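Local coordinates for invasion protein InvA (Salmonella enterica, PDB 2X49) that takes part in type III protein export and in invasion of the intestinal epithelium, here represented by its C-terminal domain, at residues E6-I11 / R42-L47; S17-L22 / L48-G53; I59-N64 / V135-N140; E143-Q148 / V180-L185. One frame throughout, in Å; residues are numbered along the deposited sequence.

The four contacts run from a small sheet to the helices that follow it in the chain, within the C-terminal domain. Contacts 1 and 2 share strand 46-50, and their segments alternate along the chain. Contact 3 follows on the same sheet, where strand 58-63 is the neighbour of strand 10-14. Its centre is about 11 Å from that of contact 1. Contact 4 comes last in the chain, about 15 Å from contact 3 and 31 Å from contact 2, centre to centre. Asn64 and Leu137 of contact 3 meet Glu143 and Tyr144 of contact 4. Sheet and helical part are thus joined by direct contacts as well as by the chain.

Contact 1: E6-I11 / R42-L47; sequences ETVPLI and RLPEVL
Leu43 meets the other segment through its CB, which lies 4.3 Å from Leu10 CD1. Its side chain packs on helix 27-39, against Leu31 and Phe35. Pro44 is the wedge of the contact. Its CB is directed toward segment 6-11, and both CB and CD are used. Pro44 CB sits 3.4 Å from Val8 O, while Pro44 CD rests 3.9 Å from Leu10 CD1. CG of the same ring reaches Val8 CG1. That methyl stands between the backbone N and the carbonyl carbon of Val8 (chi1 59°), which turns it to the proline. Glu45 takes part mainly through its backbone, since the end of its side chain leads away. Leu10 N donates to Glu45 O at 2.8 Å. With Val46 the two chains become parallel strands, Leu10 pairing with Val46 and Ile11 with Leu47. The two helices 16-24 and 27-39 lie between strands 10-14 and 46-50 in the chain, which makes this the pairing of a beta-alpha-beta crossover. Val46 CG2 lies 4.0 Å from Leu10 CD1, on the same face of the sheet. Val46 also packs against Ala28 and Arg32 of helix 27-39. Leu47 N closes the second backbone bond, 2.9 Å to Leu10 O and almost straight at 177°. The side chain of Leu47 turns to the other face, with Ile11. There its CD1 lies across the ring of Pro9, 3.9 Å from Pro9 CB. Leu47 O is approached by the CA of Ile11 at 3.3 Å, a CA-H...O contact.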
loop_
_atom_site.group_PDB
_atom_site.type_symbol
_atom_site.label_atom_id
_atom_site.label_comp_id
_atom_site.label_asym_id
_atom_site.label_seq_id
_atom_site.Cartn_x
_atom_site.Cartn_y
_atom_site.Cartn_z
ATOM N N GLU A 6 -9.400 12.171 16.252
ATOM C CA GLU A 6 -9.213 13.340 17.130
ATOM C C GLU A 6 -8.519 13.012 18.445
ATOM O O GLU A 6 -7.979 13.885 19.103
ATOM C CB GLU A 6 -10.530 14.100 17.379
ATOM C CG GLU A 6 -10.926 14.966 16.179
ATOM C CD GLU A 6 -12.226 15.758 16.350
ATOM O OE1 GLU A 6 -12.833 15.776 17.447
ATOM O OE2 GLU A 6 -12.657 16.378 15.348
ATOM N N THR A 7 -8.534 11.749 18.818
ATOM C CA THR A 7 -8.064 11.368 20.161
ATOM C C THR A 7 -6.769 10.596 20.130
ATOM O O THR A 7 -6.223 10.223 21.167
ATOM C CB THR A 7 -9.134 10.575 20.964
ATOM O OG1 THR A 7 -9.424 9.336 20.312
ATOM C CG2 THR A 7 -10.420 11.379 21.100
ATOM N N VAL A 8 -6.291 10.374 18.914
ATOM C CA VAL A 8 -5.182 9.445 18.690
ATOM C C VAL A 8 -4.110 9.972 17.733
ATOM O O VAL A 8 -3.942 9.445 16.641
ATOM C CB VAL A 8 -5.665 8.094 18.105
ATOM C CG1 VAL A 8 -6.397 8.288 16.752
ATOM C CG2 VAL A 8 -4.467 7.140 17.946
ATOM N N PRO A 9 -3.331 10.959 18.159
ATOM C CA PRO A 9 -2.301 11.473 17.217
ATOM C C PRO A 9 -1.202 10.529 16.844
ATOM O O PRO A 9 -0.813 9.639 17.578
ATOM C CB PRO A 9 -1.696 12.656 17.973
ATOM C CG PRO A 9 -2.000 12.344 19.438
ATOM C CD PRO A 9 -3.299 11.639 19.456
ATOM N N LEU A 10 -0.738 10.725 15.640
ATOM C CA LEU A 10 0.427 10.011 15.135
ATOM C C LEU A 10 1.651 10.749 15.627
ATOM O O LEU A 10 1.619 11.958 15.762
ATOM C CB LEU A 10 0.423 10.024 13.600
ATOM C CG LEU A 10 -0.734 9.311 12.922
ATOM C CD1 LEU A 10 -0.754 9.705 11.462
ATOM C CD2 LEU A 10 -0.640 7.835 13.115
ATOM N N ILE A 11 2.729 10.028 15.901
ATOM C CA ILE A 11 3.973 10.657 16.363
ATOM C C ILE A 11 5.089 10.191 15.449
ATOM O O ILE A 11 5.189 9.019 15.139
ATOM C CB ILE A 11 4.336 10.322 17.822
ATOM C CG1 ILE A 11 3.261 10.816 18.762
ATOM C CG2 ILE A 11 5.731 10.938 18.203
ATOM C CD1 ILE A 11 3.367 10.291 20.198
ATOM N N ARG A 42 -8.862 11.133 6.004
ATOM C CA ARG A 42 -8.085 12.070 6.813
ATOM C C ARG A 42 -7.280 11.336 7.854
ATOM O O ARG A 42 -7.761 10.397 8.490
ATOM C CB ARG A 42 -8.993 13.029 7.526
ATOM C CG ARG A 42 -9.992 13.753 6.693
ATOM C CD ARG A 42 -9.372 14.989 6.176
ATOM N NE ARG A 42 -10.349 15.900 5.566
ATOM C CZ ARG A 42 -9.975 17.008 4.937
ATOM N NH1 ARG A 42 -8.708 17.307 4.917
ATOM N NH2 ARG A 42 -10.847 17.797 4.355
ATOM N N LEU A 43 -6.018 11.733 7.967
ATOM C CA LEU A 43 -5.212 11.246 9.107
ATOM C C LEU A 43 -5.449 12.021 10.378
ATOM O O LEU A 43 -5.918 13.140 10.345
ATOM C CB LEU A 43 -3.704 11.306 8.758
ATOM C CG LEU A 43 -3.183 10.500 7.561
ATOM C CD1 LEU A 43 -1.721 10.880 7.185
ATOM C CD2 LEU A 43 -3.240 9.056 7.908
ATOM N N PRO A 44 -5.089 11.426 11.530
ATOM C CA PRO A 44 -5.028 12.203 12.753
ATOM C C PRO A 44 -3.941 13.249 12.673
ATOM O O PRO A 44 -3.157 13.282 11.732
ATOM C CB PRO A 44 -4.568 11.177 13.798
ATOM C CG PRO A 44 -4.888 9.845 13.190
ATOM C CD PRO A 44 -4.656 10.036 11.754
ATOM N N GLU A 45 -3.937 14.079 13.678
ATOM C CA GLU A 45 -2.823 15.047 13.863
ATOM C C GLU A 45 -1.513 14.309 13.962
ATOM O O GLU A 45 -1.425 13.141 14.347
ATOM C CB GLU A 45 -3.041 15.834 15.148
ATOM C CG GLU A 45 -4.270 16.710 15.189
ATOM C CD GLU A 45 -3.984 18.132 14.795
ATOM O OE1 GLU A 45 -2.826 18.455 14.441
ATOM O OE2 GLU A 45 -4.905 18.940 14.924
ATOM N N VAL A 46 -0.495 14.962 13.431
ATOM C CA VAL A 46 0.853 14.432 13.386
ATOM C C VAL A 46 1.761 15.315 14.212
ATOM O O VAL A 46 1.865 16.502 13.991
ATOM C CB VAL A 46 1.349 14.384 11.962
ATOM C CG1 VAL A 46 2.823 13.956 11.923
ATOM C CG2 VAL A 46 0.483 13.438 11.059
ATOM N N LEU A 47 2.317 14.716 15.238
ATOM C CA LEU A 47 3.246 15.384 16.178
ATOM C C LEU A 47 4.676 14.935 15.868
ATOM O O LEU A 47 4.952 13.766 15.610
ATOM C CB LEU A 47 2.921 15.102 17.667
ATOM C CG LEU A 47 1.449 15.206 18.054
ATOM C CD1 LEU A 47 1.190 14.779 19.496
ATOM C CD2 LEU A 47 0.940 16.621 17.859
#

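Contact 2: S17-L22 / L48-G53; sequences SRREDL and LRDGEG
Arg19 and Asp50 form the salt bridge of this contact. Arg19 NH1 donates to Asp50 OD1 at 2.9 Å, with an N-H...O angle of 164°. The oxygen lies in the guanidinium plane, at its edge. The carboxylate is met differently: the donor stands well above its plane, and the two flat groups are nearly perpendicular, 81° apart. The pair therefore has one bond and not the flat two-pronged form. CG of Arg19 is anti to the backbone N, and the chain then bends at chi2 (82°). This bend brings Arg19 CD within 3.3 Å of Asp50 OD1. Both charges have a second partner. Arg19 NE is bridged to Glu23 one helical turn on, and Asp50 OD2 to Lys16.

Leu48 O sits over one face of the guanidinium, 3.5 Å from Arg19 NH2, but the angle is too poor for a hydrogen bond. The remaining contacts are mostly apolar. Leu48 CB lies 3.7 Å from Arg19 NE, where the arginine chain crosses it. Deeper in, Leu22 CB approaches Leu48 CD1 at 4.3 Å. Both Arg19 and Leu22 also rest on Val14 of strand 10-14.

Helix segment 17-22 runs nearly antiparallel to strand segment 48-50. Strand 46-50 is the outer strand of its sheet within this chain, and helix 16-24 is part of the crossover that leads to it from strand 10-14. The link here is a chain of alternating charges, Glu23, Arg19, Asp50 and Lys16, with Arg19 packed on Leu48 beside the Leu22-Leu48 contact. The two neighbouring cations would probably favour the ionised form of Asp50.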
loop_
_atom_site.group_PDB
_atom_site.type_symbol
_atom_site.label_atom_id
_atom_site.label_comp_id
_atom_site.label_asym_id
_atom_site.label_seq_id
_atom_site.Cartn_x
_atom_site.Cartn_y
_atom_site.Cartn_z
ATOM N N SER A 17 18.766 16.955 14.936
ATOM C CA SER A 17 19.537 17.634 13.878
ATOM C C SER A 17 18.762 17.959 12.624
ATOM O O SER A 17 19.238 18.742 11.806
ATOM C CB SER A 17 20.769 16.833 13.431
ATOM O OG SER A 17 20.394 15.604 12.813
ATOM N N ARG A 18 17.602 17.325 12.454
ATOM C CA ARG A 18 16.764 17.518 11.255
ATOM C C ARG A 18 15.440 18.223 11.543
ATOM O O ARG A 18 14.701 18.580 10.640
ATOM C CB ARG A 18 16.466 16.158 10.571
ATOM C CG ARG A 18 17.709 15.383 10.109
ATOM C CD ARG A 18 18.271 15.912 8.866
ATOM N NE ARG A 18 19.261 14.992 8.317
ATOM C CZ ARG A 18 20.045 15.264 7.272
ATOM N NH1 ARG A 18 19.946 16.442 6.676
ATOM N NH2 ARG A 18 20.885 14.360 6.808
ATOM N N ARG A 19 15.149 18.410 12.820
ATOM C CA ARG A 19 13.811 18.888 13.258
ATOM C C ARG A 19 13.432 20.214 12.609
ATOM O O ARG A 19 12.303 20.388 12.081
ATOM C CB ARG A 19 13.732 18.972 14.804
ATOM C CG ARG A 19 12.524 19.654 15.422
ATOM C CD ARG A 19 11.373 18.607 15.462
ATOM N NE ARG A 19 10.216 19.150 16.164
ATOM C CZ ARG A 19 9.977 19.067 17.473
ATOM N NH1 ARG A 19 10.808 18.469 18.305
ATOM N NH2 ARG A 19 8.908 19.666 17.979
ATOM N N GLU A 20 14.359 21.153 12.634
ATOM C CA GLU A 20 14.053 22.511 12.144
ATOM C C GLU A 20 13.746 22.436 10.638
ATOM O O GLU A 20 12.821 23.062 10.140
ATOM C CB GLU A 20 15.174 23.506 12.458
ATOM C CG GLU A 20 14.921 24.868 11.955
ATOM C CD GLU A 20 16.003 25.870 12.408
ATOM O OE1 GLU A 20 17.168 25.456 12.580
ATOM O OE2 GLU A 20 15.698 27.065 12.539
ATOM N N ASP A 21 14.545 21.666 9.927
ATOM C CA ASP A 21 14.362 21.515 8.463
ATOM C C ASP A 21 13.044 20.837 8.093
ATOM O O ASP A 21 12.429 21.201 7.125
ATOM C CB ASP A 21 15.496 20.757 7.795
ATOM C CG ASP A 21 16.731 21.604 7.636
ATOM O OD1 ASP A 21 16.707 22.824 7.931
ATOM O OD2 ASP A 21 17.753 21.028 7.214
ATOM N N LEU A 22 12.596 19.932 8.954
ATOM C CA LEU A 22 11.365 19.147 8.714
ATOM C C LEU A 22 10.155 20.001 9.030
ATOM O O LEU A 22 9.137 19.980 8.328
ATOM C CB LEU A 22 11.368 17.826 9.520
ATOM C CG LEU A 22 12.422 16.822 9.045
ATOM C CD1 LEU A 22 12.490 15.615 10.025
ATOM C CD2 LEU A 22 12.219 16.342 7.585
ATOM N N LEU A 48 5.571 15.888 15.858
ATOM C CA LEU A 48 7.032 15.589 15.791
ATOM C C LEU A 48 7.636 15.641 17.185
ATOM O O LEU A 48 7.350 16.535 18.002
ATOM C CB LEU A 48 7.822 16.571 14.893
ATOM C CG LEU A 48 7.365 16.769 13.452
ATOM C CD1 LEU A 48 8.376 17.626 12.651
ATOM C CD2 LEU A 48 7.026 15.524 12.700
ATOM N N ARG A 49 8.497 14.667 17.435
ATOM C CA ARG A 49 9.226 14.549 18.704
ATOM C C ARG A 49 10.676 14.194 18.414
ATOM O O ARG A 49 10.941 13.438 17.506
ATOM C CB ARG A 49 8.565 13.503 19.597
ATOM C CG ARG A 49 9.228 13.233 20.908
ATOM C CD ARG A 49 8.303 12.410 21.855
ATOM N NE ARG A 49 6.926 12.931 21.903
ATOM C CZ ARG A 49 5.912 12.332 22.533
ATOM N NH1 ARG A 49 6.106 11.186 23.165
ATOM N NH2 ARG A 49 4.695 12.868 22.520
ATOM N N ASP A 50 11.620 14.792 19.116
ATOM C CA ASP A 50 13.013 14.403 18.867
ATOM C C ASP A 50 13.257 13.024 19.484
ATOM O O ASP A 50 12.921 12.771 20.607
ATOM C CB ASP A 50 13.965 15.441 19.459
ATOM C CG ASP A 50 13.888 16.789 18.749
ATOM O OD1 ASP A 50 13.195 16.909 17.701
ATOM O OD2 ASP A 50 14.499 17.745 19.279
ATOM N N GLY A 51 13.820 12.135 18.692
ATOM C CA GLY A 51 14.123 10.770 19.151
ATOM C C GLY A 51 15.522 10.596 19.669
ATOM O O GLY A 51 16.505 10.785 18.991
ATOM N N GLU A 52 15.569 10.174 20.917
ATOM C CA GLU A 52 16.825 9.866 21.564
ATOM C C GLU A 52 17.615 8.841 20.760
ATOM O O GLU A 52 17.117 7.812 20.338
ATOM C CB GLU A 52 16.595 9.364 23.012
ATOM C CG GLU A 52 16.164 10.454 24.004
ATOM C CD GLU A 52 14.643 10.624 24.135
ATOM O OE1 GLU A 52 13.880 10.137 23.258
ATOM O OE2 GLU A 52 14.201 11.260 25.122
ATOM N N GLY A 53 18.865 9.176 20.534
ATOM C CA GLY A 53 19.804 8.274 19.877
ATOM C C GLY A 53 19.714 8.062 18.387
ATOM O O GLY A 53 20.490 7.300 17.801
#

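Contact 3: I59-N64 / V135-N140; sequences IVLLIN and VTLARN
Strand 59-63 and helix 135-139 run nearly parallel, 15° apart, with their axes 11.0 Å from each other at the closest point. Leu61 and Ile63 both point from the strand toward the helix. Leu61 CD2 meets Thr136 CG2 tip to tip at 3.8 Å. The hydroxyl of Thr136 is turned elsewhere and bonds to Cys132 O, one turn back in the helix. Leu137 CD2 sits against both strand methyls, 4.2 Å from Leu61 CD2 and 4.1 Å from Ile63 CD1. Ile63 CD1 also lies 3.7 Å from Asn140 CB. CG1 of Ile63 stands anti to the carbonyl carbon, and the chain then runs on extended to CD1 (chi2 174°).

Asn140 is the first residue to leave the helix. Its ND2 turns back and donates to Thr136 O at 2.9 Å, a fairly straight bond of 165° that fixes the amide beside the last turn. Ile63 CD1 packs on Asn140 from CB to the amide, whose nitrogen is held by the helix.

Leu137 also touches Leu10, so the helix spans two neighbouring strands. This is the layered packing of an alpha/beta fold, with helix 125-139 covering part of one face of the mixed sheet, beside helix 27-39.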
loop_
_atom_site.group_PDB
_atom_site.type_symbol
_atom_site.label_atom_id
_atom_site.label_comp_id
_atom_site.label_asym_id
_atom_site.label_seq_id
_atom_site.Cartn_x
_atom_site.Cartn_y
_atom_site.Cartn_z
ATOM N N ILE A 59 13.953 7.858 11.000
ATOM C CA ILE A 59 12.624 8.338 11.460
ATOM C C ILE A 59 11.866 7.164 12.027
ATOM O O ILE A 59 11.970 6.083 11.496
ATOM C CB ILE A 59 11.772 8.940 10.285
ATOM C CG1 ILE A 59 12.478 10.172 9.654
ATOM C CG2 ILE A 59 10.382 9.305 10.766
ATOM C CD1 ILE A 59 12.243 11.469 10.363
ATOM N N VAL A 60 11.198 7.354 13.151
ATOM C CA VAL A 60 10.269 6.345 13.686
ATOM C C VAL A 60 8.835 6.806 13.735
ATOM O O VAL A 60 8.468 7.895 14.176
ATOM C CB VAL A 60 10.669 5.926 15.140
ATOM C CG1 VAL A 60 9.870 4.657 15.658
ATOM C CG2 VAL A 60 12.145 5.640 15.235
ATOM N N LEU A 61 7.981 5.912 13.272
ATOM C CA LEU A 61 6.540 6.144 13.325
ATOM C C LEU A 61 5.941 5.397 14.496
ATOM O O LEU A 61 6.060 4.191 14.594
ATOM C CB LEU A 61 5.882 5.707 11.978
ATOM C CG LEU A 61 4.344 5.667 12.008
ATOM C CD1 LEU A 61 3.776 7.059 12.154
ATOM C CD2 LEU A 61 3.832 4.933 10.756
ATOM N N LEU A 62 5.245 6.141 15.348
ATOM C CA LEU A 62 4.447 5.593 16.445
ATOM C C LEU A 62 2.966 5.807 16.158
ATOM O O LEU A 62 2.483 6.874 15.779
ATOM C CB LEU A 62 4.733 6.256 17.798
ATOM C CG LEU A 62 6.159 6.427 18.220
ATOM C CD1 LEU A 62 6.173 7.017 19.650
ATOM C CD2 LEU A 62 6.903 5.105 18.095
ATOM N N ILE A 63 2.256 4.707 16.312
ATOM C CA ILE A 63 0.798 4.703 16.309
ATOM C C ILE A 63 0.354 4.196 17.678
ATOM O O ILE A 63 0.796 3.164 18.196
ATOM C CB ILE A 63 0.212 3.833 15.137
ATOM C CG1 ILE A 63 0.756 4.264 13.779
ATOM C CG2 ILE A 63 -1.363 3.828 15.196
ATOM C CD1 ILE A 63 0.314 3.326 12.563
ATOM N N ASN A 64 -0.472 4.985 18.325
ATOM C CA ASN A 64 -0.901 4.683 19.689
ATOM C C ASN A 64 0.265 4.668 20.635
ATOM O O ASN A 64 0.328 3.910 21.616
ATOM C CB ASN A 64 -1.577 3.310 19.769
ATOM C CG ASN A 64 -2.856 3.253 19.002
ATOM O OD1 ASN A 64 -3.711 4.154 19.112
ATOM N ND2 ASN A 64 -3.039 2.164 18.236
ATOM N N VAL A 135 2.402 4.183 2.847
ATOM C CA VAL A 135 2.223 2.728 2.706
ATOM C C VAL A 135 1.888 2.119 4.061
ATOM O O VAL A 135 0.974 1.295 4.227
ATOM C CB VAL A 135 3.482 2.089 2.054
ATOM C CG1 VAL A 135 3.569 0.599 2.227
ATOM C CG2 VAL A 135 3.539 2.543 0.593
ATOM N N THR A 136 2.598 2.582 5.070
ATOM C CA THR A 136 2.480 2.000 6.393
ATOM C C THR A 136 1.168 2.438 7.026
ATOM O O THR A 136 0.497 1.658 7.709
ATOM C CB THR A 136 3.674 2.400 7.314
ATOM O OG1 THR A 136 4.883 1.979 6.654
ATOM C CG2 THR A 136 3.580 1.739 8.658
ATOM N N LEU A 137 0.816 3.682 6.778
ATOM C CA LEU A 137 -0.451 4.241 7.339
ATOM C C LEU A 137 -1.678 3.621 6.689
ATOM O O LEU A 137 -2.649 3.340 7.375
ATOM C CB LEU A 137 -0.483 5.753 7.288
ATOM C CG LEU A 137 0.459 6.401 8.279
ATOM C CD1 LEU A 137 0.719 7.885 7.975
ATOM C CD2 LEU A 137 -0.040 6.296 9.728
ATOM N N ALA A 138 -1.610 3.389 5.384
ATOM C CA ALA A 138 -2.721 2.692 4.660
ATOM C C ALA A 138 -2.973 1.342 5.310
ATOM O O ALA A 138 -4.113 0.956 5.579
ATOM C CB ALA A 138 -2.394 2.513 3.151
ATOM N N ARG A 139 -1.925 0.582 5.554
ATOM C CA ARG A 139 -2.042 -0.775 6.113
ATOM C C ARG A 139 -2.739 -0.770 7.479
ATOM O O ARG A 139 -3.426 -1.721 7.889
ATOM C CB ARG A 139 -0.655 -1.430 6.216
ATOM C CG ARG A 139 -0.558 -2.778 6.818
ATOM C CD ARG A 139 0.825 -3.337 6.476
ATOM N NE ARG A 139 1.922 -2.901 7.342
ATOM C CZ ARG A 139 3.037 -2.307 6.921
ATOM N NH1 ARG A 139 3.222 -2.038 5.640
ATOM N NH2 ARG A 139 3.979 -1.972 7.794
ATOM N N ASN A 140 -2.526 0.332 8.174
ATOM C CA ASN A 140 -2.913 0.496 9.588
ATOM C C ASN A 140 -4.176 1.360 9.687
ATOM O O ASN A 140 -4.506 1.944 10.710
ATOM C CB ASN A 140 -1.759 1.067 10.426
ATOM C CG ASN A 140 -0.756 0.036 10.800
ATOM O OD1 ASN A 140 -0.961 -0.758 11.729
ATOM N ND2 ASN A 140 0.398 0.075 10.150
#

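Contact 4: E143-Q148 / V180-L185; sequences EYFGIQ and VLQRLL
Gln182 NE2 donates to the backbone oxygen Phe145 O at 2.9 Å, with an N-H...O angle of 149°. The oxygen lies close to the plane of the amide. The amide nitrogen, in turn, is tilted 21° from the carbonyl plane. The glutamine chain is extended beyond CG, which carries the amide out from the helix to this loop carbonyl. Gln182 CG meets the edge of the Phe145 ring, 3.7 Å from Phe145 CD2. One side chain of the helix therefore holds both the backbone and the ring of the same residue.

Phe145 belongs to the loop that leads from helix 125-139 into helix 147-158. The next residue, Gly146, is the N-cap of that helix, and its N bonds to Glu149 OE1. Residues 144-146 run alongside the end of helix 174-185, in roughly the opposite direction, before helix 147-158 starts.

CG of Phe145 is anti to the backbone N (chi1 -179°), and the ring is directed at the helix. Leu185 CD1 stands over the centre of one face of the Phe145 ring, 4.3 Å from its centroid, in a CH-pi contact. Leu181, one turn earlier, meets the far end of the ring. Its CB is 4.0 Å from Phe145 CE2, and its CD1 is 4.1 Å from Phe145 CZ. Thr150 and Met153 of helix 147-158 touch both Phe145 and Leu181, and Val41 touches the phenylalanine as well.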
loop_
_atom_site.group_PDB
_atom_site.type_symbol
_atom_site.label_atom_id
_atom_site.label_comp_id
_atom_site.label_asym_id
_atom_site.label_seq_id
_atom_site.Cartn_x
_atom_site.Cartn_y
_atom_site.Cartn_z
ATOM N N GLU A 143 -6.768 1.929 12.562
ATOM C CA GLU A 143 -6.349 2.677 13.761
ATOM C C GLU A 143 -6.973 4.043 13.826
ATOM O O GLU A 143 -7.099 4.600 14.930
ATOM C CB GLU A 143 -4.803 2.796 13.895
ATOM C CG GLU A 143 -4.080 1.451 14.112
ATOM C CD GLU A 143 -4.274 0.863 15.506
ATOM O OE1 GLU A 143 -4.768 1.566 16.426
ATOM O OE2 GLU A 143 -3.894 -0.318 15.684
ATOM N N TYR A 144 -7.379 4.556 12.671
ATOM C CA TYR A 144 -7.867 5.975 12.535
ATOM C C TYR A 144 -9.086 6.201 11.645
ATOM O O TYR A 144 -9.487 7.318 11.349
ATOM C CB TYR A 144 -6.705 6.933 12.114
ATOM C CG TYR A 144 -6.100 6.580 10.810
ATOM C CD1 TYR A 144 -6.707 6.952 9.612
ATOM C CD2 TYR A 144 -4.994 5.757 10.737
ATOM C CE1 TYR A 144 -6.212 6.551 8.405
ATOM C CE2 TYR A 144 -4.472 5.380 9.565
ATOM C CZ TYR A 144 -5.078 5.745 8.381
ATOM O OH TYR A 144 -4.630 5.307 7.172
ATOM N N PHE A 145 -9.670 5.112 11.194
ATOM C CA PHE A 145 -10.851 5.160 10.267
ATOM C C PHE A 145 -11.876 4.088 10.600
ATOM O O PHE A 145 -11.542 2.910 10.720
ATOM C CB PHE A 145 -10.374 4.968 8.819
ATOM C CG PHE A 145 -11.471 5.031 7.806
ATOM C CD1 PHE A 145 -11.841 6.235 7.236
ATOM C CD2 PHE A 145 -12.159 3.866 7.437
ATOM C CE1 PHE A 145 -12.893 6.272 6.294
ATOM C CE2 PHE A 145 -13.216 3.926 6.533
ATOM C CZ PHE A 145 -13.580 5.121 5.977
ATOM N N GLY A 146 -13.122 4.527 10.695
ATOM C CA GLY A 146 -14.289 3.643 11.004
ATOM C C GLY A 146 -15.642 4.154 10.580
ATOM O O GLY A 146 -15.788 4.893 9.631
ATOM N N ILE A 147 -16.642 3.785 11.355
ATOM C CA ILE A 147 -18.035 4.054 10.978
ATOM C C ILE A 147 -18.356 5.534 10.937
ATOM O O ILE A 147 -19.139 6.005 10.119
ATOM C CB ILE A 147 -19.045 3.374 11.958
ATOM C CG1 ILE A 147 -18.995 1.868 11.780
ATOM C CG2 ILE A 147 -20.414 3.902 11.714
ATOM C CD1 ILE A 147 -19.432 1.415 10.409
ATOM N N GLN A 148 -17.775 6.265 11.868
ATOM C CA GLN A 148 -18.058 7.706 11.963
ATOM C C GLN A 148 -17.549 8.400 10.721
ATOM O O GLN A 148 -18.230 9.240 10.152
ATOM C CB GLN A 148 -17.507 8.387 13.239
ATOM C CG GLN A 148 -18.223 7.983 14.508
ATOM C CD GLN A 148 -19.727 7.908 14.374
ATOM O OE1 GLN A 148 -20.285 6.811 14.370
ATOM N NE2 GLN A 148 -20.404 9.062 14.321
ATOM N N VAL A 180 -16.042 -2.536 3.946
ATOM C CA VAL A 180 -15.589 -2.505 2.532
ATOM C C VAL A 180 -14.463 -1.462 2.326
ATOM O O VAL A 180 -13.367 -1.715 1.809
ATOM C CB VAL A 180 -16.722 -2.269 1.560
ATOM C CG1 VAL A 180 -16.195 -2.014 0.166
ATOM C CG2 VAL A 180 -17.644 -3.485 1.586
ATOM N N LEU A 181 -14.711 -0.293 2.826
ATOM C CA LEU A 181 -13.759 0.833 2.653
ATOM C C LEU A 181 -12.421 0.543 3.338
ATOM O O LEU A 181 -11.345 0.818 2.781
ATOM C CB LEU A 181 -14.388 2.146 3.160
ATOM C CG LEU A 181 -15.636 2.715 2.431
ATOM C CD1 LEU A 181 -16.045 4.154 2.877
ATOM C CD2 LEU A 181 -15.422 2.737 0.927
ATOM N N GLN A 182 -12.480 0.040 4.591
ATOM C CA GLN A 182 -11.265 -0.318 5.334
ATOM C C GLN A 182 -10.443 -1.362 4.602
ATOM O O GLN A 182 -9.213 -1.304 4.567
ATOM C CB GLN A 182 -11.573 -0.825 6.767
ATOM C CG GLN A 182 -12.001 0.166 7.743
ATOM C CD GLN A 182 -12.367 -0.509 9.051
ATOM O OE1 GLN A 182 -12.918 -1.618 9.047
ATOM N NE2 GLN A 182 -12.074 0.139 10.181
ATOM N N ARG A 183 -11.160 -2.328 4.030
ATOM C CA ARG A 183 -10.495 -3.426 3.334
ATOM C C ARG A 183 -9.841 -2.972 2.050
ATOM O O ARG A 183 -8.786 -3.460 1.666
ATOM C CB ARG A 183 -11.403 -4.649 3.203
ATOM C CG ARG A 183 -11.649 -5.345 4.554
ATOM C CD ARG A 183 -12.754 -6.423 4.505
ATOM N NE ARG A 183 -12.979 -7.028 5.844
ATOM C CZ ARG A 183 -12.160 -7.911 6.391
ATOM N NH1 ARG A 183 -11.122 -8.347 5.718
ATOM N NH2 ARG A 183 -12.385 -8.389 7.607
ATOM N N LEU A 184 -10.421 -1.968 1.412
ATOM C CA LEU A 184 -9.819 -1.349 0.194
ATOM C C LEU A 184 -8.542 -0.583 0.597
ATOM O O LEU A 184 -7.457 -0.858 0.109
ATOM C CB LEU A 184 -10.799 -0.435 -0.530
ATOM C CG LEU A 184 -11.979 -1.155 -1.149
ATOM C CD1 LEU A 184 -12.964 -0.086 -1.639
ATOM C CD2 LEU A 184 -11.475 -2.106 -2.251
ATOM N N LEU A 185 -8.679 0.269 1.600
ATOM C CA LEU A 185 -7.580 1.147 2.026
ATOM C C LEU A 185 -6.435 0.349 2.547
ATOM O O LEU A 185 -5.289 0.713 2.339
ATOM C CB LEU A 185 -8.065 2.150 3.080
ATOM C CG LEU A 185 -9.022 3.234 2.608
ATOM C CD1 LEU A 185 -9.874 3.852 3.741
ATOM C CD2 LEU A 185 -8.234 4.326 1.911
#